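Local coordinates for uncharacterized protein (Pyrococcus horikoshii, PDB 2P8T) that is of unknown function but may bind ATP and have aminoacyl-tRNA ligase activity, at residues Ala99-Asn104 / Asp160-Ile165. Sequence-based numbering, arbitrary orientation.
Sequences AIVVKN and DGDAVI
I100 pairs with I165 and V102 with A163 in an antiparallel beta ladder between neighbouring strands 95-102 and 163-168, within the five-stranded sheet of the DUF4443 region. The two run side by side in the interior of that sheet, with strand 88-92 beyond the first and strand 124-131 beyond the second. The local strand axes approach to 4.6 Å at 158°.

Four backbone bonds hold the register: I100 and I165 bond through N and O in both directions, and V102 and A163 do the same one step on. V101 and V164 form the non-hydrogen-bonded pair between them, and V101 CA also makes a CA-H...O contact to A163 O at 3.3 Å.

On the face carrying I100, V102, A163 and I165, helix 172-187 covers the sheet, meeting I100 through A179, V102 through L186 and I165 through V182. Here V102 CG2 presses against I165 CD1 at 3.4 Å, tighter than usual for two carbons. With CG1 of V102 anti to its N (chi1 -178°), CG2 is turned beside N, and it is this branch that meets I165. V102 CB also lies 4.2 Å from A163 CB. On the other face V101 CG2 and V164 CG2 are 4.5 Å apart, and Y158 touches V101.

Just past the last bridge, D162 lays its side chain against the end of strand 95-102 and the residues after it. OD2 accepts a hydrogen bond from E159 N, three residues earlier in the chain, and lies 3.6 Å from V101 CG1. The K103 ammonium is not its partner; NZ instead bonds L81 O and F84 O and forms a salt bridge with D157. The other carboxylate oxygen, D162 OD1, reaches the loop that follows strand 95-102, taking a weak hydrogen bond from N104 N at 3.3 Å.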
ATOM      1  N   ALA A  99      -5.218   2.034  -4.887  1.00 17.68           N
ATOM      2  CA  ALA A  99      -4.665   1.125  -5.863  1.00 17.76           C
ATOM      3  C   ALA A  99      -3.151   1.104  -5.687  1.00 16.98           C
ATOM      4  O   ALA A  99      -2.522   2.167  -5.510  1.00 16.37           O
ATOM      5  CB  ALA A  99      -5.038   1.554  -7.299  1.00 18.03           C
ATOM      6  N   ILE A 100      -2.600  -0.107  -5.677  1.00 16.83           N
ATOM      7  CA  ILE A 100      -1.154  -0.325  -5.660  1.00 16.74           C
ATOM      8  C   ILE A 100      -0.782  -1.359  -6.729  1.00 16.89           C
ATOM      9  O   ILE A 100      -1.317  -2.473  -6.759  1.00 17.35           O
ATOM     10  CB  ILE A 100      -0.637  -0.800  -4.261  1.00 16.28           C
ATOM     11  CG1 ILE A 100      -1.100   0.146  -3.143  1.00 16.39           C
ATOM     12  CG2 ILE A 100       0.891  -0.976  -4.283  1.00 16.75           C
ATOM     13  CD1 ILE A 100      -0.695  -0.300  -1.708  1.00 17.15           C
ATOM     14  N   VAL A 101       0.152  -0.992  -7.598  1.00 17.15           N
ATOM     15  CA  VAL A 101       0.688  -1.908  -8.598  1.00 17.86           C
ATOM     16  C   VAL A 101       1.796  -2.692  -7.918  1.00 19.11           C
ATOM     17  O   VAL A 101       2.674  -2.102  -7.254  1.00 18.45           O
ATOM     18  CB  VAL A 101       1.288  -1.160  -9.815  1.00 18.51           C
ATOM     19  CG1 VAL A 101       1.904  -2.135 -10.841  1.00 18.79           C
ATOM     20  CG2 VAL A 101       0.260  -0.258 -10.460  1.00 17.90           C
ATOM     21  N   VAL A 102       1.752  -4.010  -8.074  1.00 18.42           N
ATOM     22  CA  VAL A 102       2.827  -4.890  -7.598  1.00 19.29           C
ATOM     23  C   VAL A 102       3.636  -5.367  -8.811  1.00 20.41           C
ATOM     24  O   VAL A 102       3.110  -6.026  -9.710  1.00 19.56           O
ATOM     25  CB  VAL A 102       2.283  -6.111  -6.831  1.00 19.68           C
ATOM     26  CG1 VAL A 102       3.430  -6.968  -6.320  1.00 18.39           C
ATOM     27  CG2 VAL A 102       1.393  -5.663  -5.673  1.00 19.51           C
ATOM     28  N   LYS A 103       4.922  -5.021  -8.813  1.00 21.33           N
ATOM     29  CA  LYS A 103       5.794  -5.266  -9.940  1.00 22.92           C
ATOM     30  C   LYS A 103       6.346  -6.663  -9.870  1.00 24.25           C
ATOM     31  O   LYS A 103       6.684  -7.138  -8.793  1.00 23.52           O
ATOM     32  CB  LYS A 103       6.910  -4.211  -9.979  1.00 23.26           C
ATOM     33  CG  LYS A 103       6.361  -2.839 -10.340  1.00 25.28           C
ATOM     34  CD  LYS A 103       7.074  -1.690  -9.646  1.00 27.81           C
ATOM     35  CE  LYS A 103       6.541  -0.366 -10.174  1.00 31.16           C
ATOM     36  NZ  LYS A 103       7.128   0.840  -9.520  1.00 28.56           N
ATOM     37  N   ASN A 104       6.429  -7.313 -11.031  1.00 26.12           N
ATOM     38  CA  ASN A 104       6.813  -8.730 -11.153  1.00 27.75           C
ATOM     39  C   ASN A 104       6.300  -9.612 -10.006  1.00 28.00           C
ATOM     40  O   ASN A 104       7.105 -10.167  -9.251  1.00 28.56           O
ATOM     41  CB  ASN A 104       8.342  -8.891 -11.365  1.00 28.88           C
ATOM     42  CG  ASN A 104       8.762 -10.365 -11.592  1.00 31.81           C
ATOM     43  OD1 ASN A 104       8.137 -11.091 -12.373  1.00 36.39           O
ATOM     44  ND2 ASN A 104       9.809 -10.801 -10.891  1.00 33.66           N
ATOM     45  N   ASP A 160       2.890  -5.060 -18.464  1.00 25.88           N
ATOM     46  CA  ASP A 160       2.443  -6.442 -18.619  1.00 25.37           C
ATOM     47  C   ASP A 160       2.973  -7.365 -17.536  1.00 23.93           C
ATOM     48  O   ASP A 160       4.179  -7.410 -17.261  1.00 23.48           O
ATOM     49  CB  ASP A 160       2.846  -7.001 -19.998  1.00 25.64           C
ATOM     50  CG  ASP A 160       1.925  -6.540 -21.112  1.00 28.62           C
ATOM     51  OD1 ASP A 160       0.968  -5.786 -20.830  1.00 30.47           O
ATOM     52  OD2 ASP A 160       2.155  -6.936 -22.283  1.00 30.73           O
ATOM     53  N   GLY A 161       2.065  -8.120 -16.943  1.00 22.65           N
ATOM     54  CA  GLY A 161       2.436  -9.093 -15.943  1.00 21.68           C
ATOM     55  C   GLY A 161       2.352  -8.571 -14.525  1.00 20.53           C
ATOM     56  O   GLY A 161       2.338  -9.359 -13.581  1.00 20.29           O
ATOM     57  N   ASP A 162       2.322  -7.252 -14.369  1.00 19.62           N
ATOM     58  CA  ASP A 162       2.203  -6.669 -13.050  1.00 19.88           C
ATOM     59  C   ASP A 162       0.826  -7.052 -12.475  1.00 19.10           C
ATOM     60  O   ASP A 162      -0.095  -7.422 -13.217  1.00 19.50           O
ATOM     61  CB  ASP A 162       2.346  -5.141 -13.087  1.00 19.82           C
ATOM     62  CG  ASP A 162       3.778  -4.664 -13.308  1.00 22.32           C
ATOM     63  OD1 ASP A 162       4.742  -5.475 -13.228  1.00 22.04           O
ATOM     64  OD2 ASP A 162       3.930  -3.441 -13.524  1.00 24.52           O
ATOM     65  N   ALA A 163       0.708  -6.976 -11.160  1.00 18.37           N
ATOM     66  CA  ALA A 163      -0.583  -7.129 -10.483  1.00 17.59           C
ATOM     67  C   ALA A 163      -1.063  -5.758 -10.058  1.00 16.93           C
ATOM     68  O   ALA A 163      -0.262  -4.844  -9.848  1.00 17.26           O
ATOM     69  CB  ALA A 163      -0.468  -8.066  -9.275  1.00 16.44           C
ATOM     70  N   VAL A 164      -2.373  -5.591  -9.959  1.00 16.62           N
ATOM     71  CA  VAL A 164      -2.914  -4.310  -9.536  1.00 16.03           C
ATOM     72  C   VAL A 164      -3.895  -4.574  -8.406  1.00 16.72           C
ATOM     73  O   VAL A 164      -4.944  -5.199  -8.625  1.00 17.04           O
ATOM     74  CB  VAL A 164      -3.605  -3.520 -10.694  1.00 15.90           C
ATOM     75  CG1 VAL A 164      -4.047  -2.145 -10.162  1.00 17.16           C
ATOM     76  CG2 VAL A 164      -2.655  -3.320 -11.881  1.00 16.42           C
ATOM     77  N   ILE A 165      -3.550  -4.119  -7.211  1.00 16.52           N
ATOM     78  CA  ILE A 165      -4.405  -4.301  -6.028  1.00 16.82           C
ATOM     79  C   ILE A 165      -5.289  -3.107  -5.949  1.00 16.38           C
ATOM     80  O   ILE A 165      -4.787  -1.984  -5.977  1.00 16.97           O
ATOM     81  CB  ILE A 165      -3.573  -4.318  -4.729  1.00 17.03           C
ATOM     82  CG1 ILE A 165      -2.598  -5.485  -4.735  1.00 18.01           C
ATOM     83  CG2 ILE A 165      -4.460  -4.348  -3.469  1.00 18.07           C
ATOM     84  CD1 ILE A 165      -1.404  -5.243  -3.778  1.00 18.79           C
TER